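Local coordinates for IPT/TIG domain-containing protein BACOVA_02650 (Bacteroides ovatus, PDB 5E7H) that binds polysaccharide at the bacterial cell surface, probably capturing xyloglucan before it is taken into the periplasm for degradation, at residues S112-V117 with T247-F252. Numbering follows the deposited sequence.
Sequences SSAPYV and TIEVYF. With FMT (formic acid), chain C.
Pro115 packs on Tyr251 in a CH-pi contact that seats the loop joining strands 105-108 and 121-126 against strand 246-259, through the Tyr251 side chain, within the xyloglucan-binding domain of this glycan-binding protein. The evidence is direct: Pro115 CD stands 3.8 Å from the centroid of the Tyr251 ring and only 11° off its normal, over the ring centre. CG lies near the rim and CB beyond it, Pro115 CB 3.8 Å from Tyr251 CD2. The cis peptide bond between Ala114 and Pro115 falls at the centre of a type VI turn, closed by Tyr116 N donating to Ser113 O (2.8 Å). Phe167 of the neighbouring strand 160-168 and Trp207 of the strand beyond it touch both Pro115 and Tyr251, extending the apolar patch.

Polar groups border this CH-pi contact. Glu249, CG anti to its backbone N (chi1 -177°) and extended beyond, reaches the ring edge in plane, where Tyr251 OH donates to the anti lone pair of OE2 at 2.6 Å. A water donates to Glu249 OE2 (2.7 Å) and to Ala114 O (2.9 Å). On the loop, Ala114 N donates almost straight (176°) to O2 of a formic acid molecule, probably from the crystallisation liquor. An alanine in place of Tyr251 removes ring and hydroxyl, which would probably leave a gap under Pro115 and Glu249 OE2 without its phenol donor. Direct packing is thus apolar and the polar link runs through one water; a carboxylate oxygen accepting from both phenol and water is consistent with a charged Glu249.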
loop_
_atom_site.group_PDB
_atom_site.type_symbol
_atom_site.label_atom_id
_atom_site.label_comp_id
_atom_site.label_asym_id
_atom_site.label_seq_id
_atom_site.Cartn_x
_atom_site.Cartn_y
_atom_site.Cartn_z
ATOM N N SER A 112 -11.202 16.283 -7.500
ATOM C CA SER A 112 -11.171 17.720 -7.198
ATOM C C SER A 112 -10.579 17.979 -5.817
ATOM O O SER A 112 -9.920 18.991 -5.599
ATOM C CB SER A 112 -12.585 18.345 -7.301
ATOM O OG SER A 112 -12.532 19.728 -7.062
ATOM N N SER A 113 -10.809 17.076 -4.879
ATOM C CA SER A 113 -10.227 17.215 -3.550
ATOM C C SER A 113 -9.454 15.972 -3.173
ATOM O O SER A 113 -9.662 14.892 -3.733
ATOM C CB SER A 113 -11.308 17.475 -2.503
ATOM O OG SER A 113 -12.216 16.404 -2.460
ATOM N N ALA A 114 -8.553 16.110 -2.208
ATOM C CA ALA A 114 -7.753 14.978 -1.780
ATOM C C ALA A 114 -8.630 13.785 -1.359
ATOM O O ALA A 114 -9.686 13.972 -0.717
ATOM C CB ALA A 114 -6.856 15.396 -0.631
ATOM N N PRO A 115 -8.208 12.554 -1.709
ATOM C CA PRO A 115 -6.920 12.157 -2.298
ATOM C C PRO A 115 -6.890 12.152 -3.842
ATOM O O PRO A 115 -5.970 11.565 -4.417
ATOM C CB PRO A 115 -6.733 10.759 -1.740
ATOM C CG PRO A 115 -8.145 10.211 -1.710
ATOM C CD PRO A 115 -8.996 11.374 -1.295
ATOM N N TYR A 116 -7.876 12.810 -4.436
ATOM C CA TYR A 116 -7.976 13.131 -5.879
ATOM C C TYR A 116 -8.329 11.924 -6.729
ATOM O O TYR A 116 -9.263 12.028 -7.539
ATOM C CB TYR A 116 -6.696 13.811 -6.407
ATOM C CG TYR A 116 -6.342 15.062 -5.651
ATOM C CD1 TYR A 116 -7.145 16.198 -5.734
ATOM C CD2 TYR A 116 -5.216 15.100 -4.850
ATOM C CE1 TYR A 116 -6.813 17.346 -5.026
ATOM C CE2 TYR A 116 -4.885 16.234 -4.139
ATOM C CZ TYR A 116 -5.688 17.345 -4.232
ATOM O OH TYR A 116 -5.344 18.475 -3.516
ATOM N N VAL A 117 -7.603 10.812 -6.572
ATOM C CA VAL A 117 -7.926 9.545 -7.209
ATOM C C VAL A 117 -8.046 8.462 -6.138
ATOM O O VAL A 117 -7.488 8.592 -5.044
ATOM C CB VAL A 117 -6.868 9.147 -8.270
ATOM C CG1 VAL A 117 -6.933 10.114 -9.447
ATOM C CG2 VAL A 117 -5.471 9.118 -7.698
ATOM N N THR A 247 -4.121 18.960 12.925
ATOM C CA THR A 247 -5.150 18.587 11.980
ATOM C C THR A 247 -4.451 17.735 10.946
ATOM O O THR A 247 -3.366 18.084 10.477
ATOM C CB THR A 247 -5.827 19.842 11.387
ATOM O OG1 THR A 247 -6.503 20.544 12.448
ATOM C CG2 THR A 247 -6.813 19.481 10.301
ATOM N N ILE A 248 -5.027 16.579 10.643
ATOM C CA ILE A 248 -4.412 15.686 9.670
ATOM C C ILE A 248 -5.458 15.256 8.654
ATOM O O ILE A 248 -6.653 15.428 8.867
ATOM C CB ILE A 248 -3.758 14.453 10.342
ATOM C CG1 ILE A 248 -4.810 13.424 10.815
ATOM C CG2 ILE A 248 -2.855 14.902 11.512
ATOM C CD1 ILE A 248 -4.230 12.126 11.391
ATOM N N GLU A 249 -4.994 14.716 7.530
ATOM C CA GLU A 249 -5.883 14.194 6.499
ATOM C C GLU A 249 -5.158 13.037 5.842
ATOM O O GLU A 249 -4.231 13.250 5.046
ATOM C CB GLU A 249 -6.269 15.283 5.497
ATOM C CG GLU A 249 -7.248 14.811 4.463
ATOM C CD GLU A 249 -7.637 15.876 3.457
ATOM O OE1 GLU A 249 -7.139 17.031 3.537
ATOM O OE2 GLU A 249 -8.461 15.545 2.587
ATOM N N VAL A 250 -5.547 11.819 6.216
ATOM C CA VAL A 250 -4.831 10.608 5.805
ATOM C C VAL A 250 -5.832 9.603 5.276
ATOM O O VAL A 250 -6.874 9.373 5.900
ATOM C CB VAL A 250 -4.039 9.996 6.970
ATOM C CG1 VAL A 250 -3.236 8.777 6.518
ATOM C CG2 VAL A 250 -3.116 11.051 7.588
ATOM N N TYR A 251 -5.530 9.007 4.123
ATOM C CA TYR A 251 -6.396 7.983 3.526
ATOM C C TYR A 251 -5.628 6.686 3.372
ATOM O O TYR A 251 -4.411 6.709 3.175
ATOM C CB TYR A 251 -6.943 8.426 2.146
ATOM C CG TYR A 251 -7.708 9.732 2.240
ATOM C CD1 TYR A 251 -9.037 9.753 2.631
ATOM C CD2 TYR A 251 -7.070 10.945 2.032
ATOM C CE1 TYR A 251 -9.719 10.943 2.780
ATOM C CE2 TYR A 251 -7.746 12.142 2.170
ATOM C CZ TYR A 251 -9.072 12.133 2.557
ATOM O OH TYR A 251 -9.782 13.303 2.727
ATOM N N PHE A 252 -6.356 5.574 3.474
ATOM C CA PHE A 252 -5.792 4.219 3.355
ATOM C C PHE A 252 -6.617 3.355 2.416
ATOM O O PHE A 252 -7.840 3.464 2.382
ATOM C CB PHE A 252 -5.767 3.489 4.712
ATOM C CG PHE A 252 -5.028 4.188 5.823
ATOM C CD1 PHE A 252 -5.628 5.189 6.573
ATOM C CD2 PHE A 252 -3.747 3.803 6.150
ATOM C CE1 PHE A 252 -4.929 5.805 7.605
ATOM C CE2 PHE A 252 -3.066 4.416 7.189
ATOM C CZ PHE A 252 -3.673 5.410 7.912
HETATM C C FMT C . -8.413 19.711 -1.329
HETATM O O1 FMT C . -7.689 20.287 -2.180
HETATM O O2 FMT C . -8.089 18.563 -0.929
HETATM O O HOH W 1 -10.301 16.327 0.777
#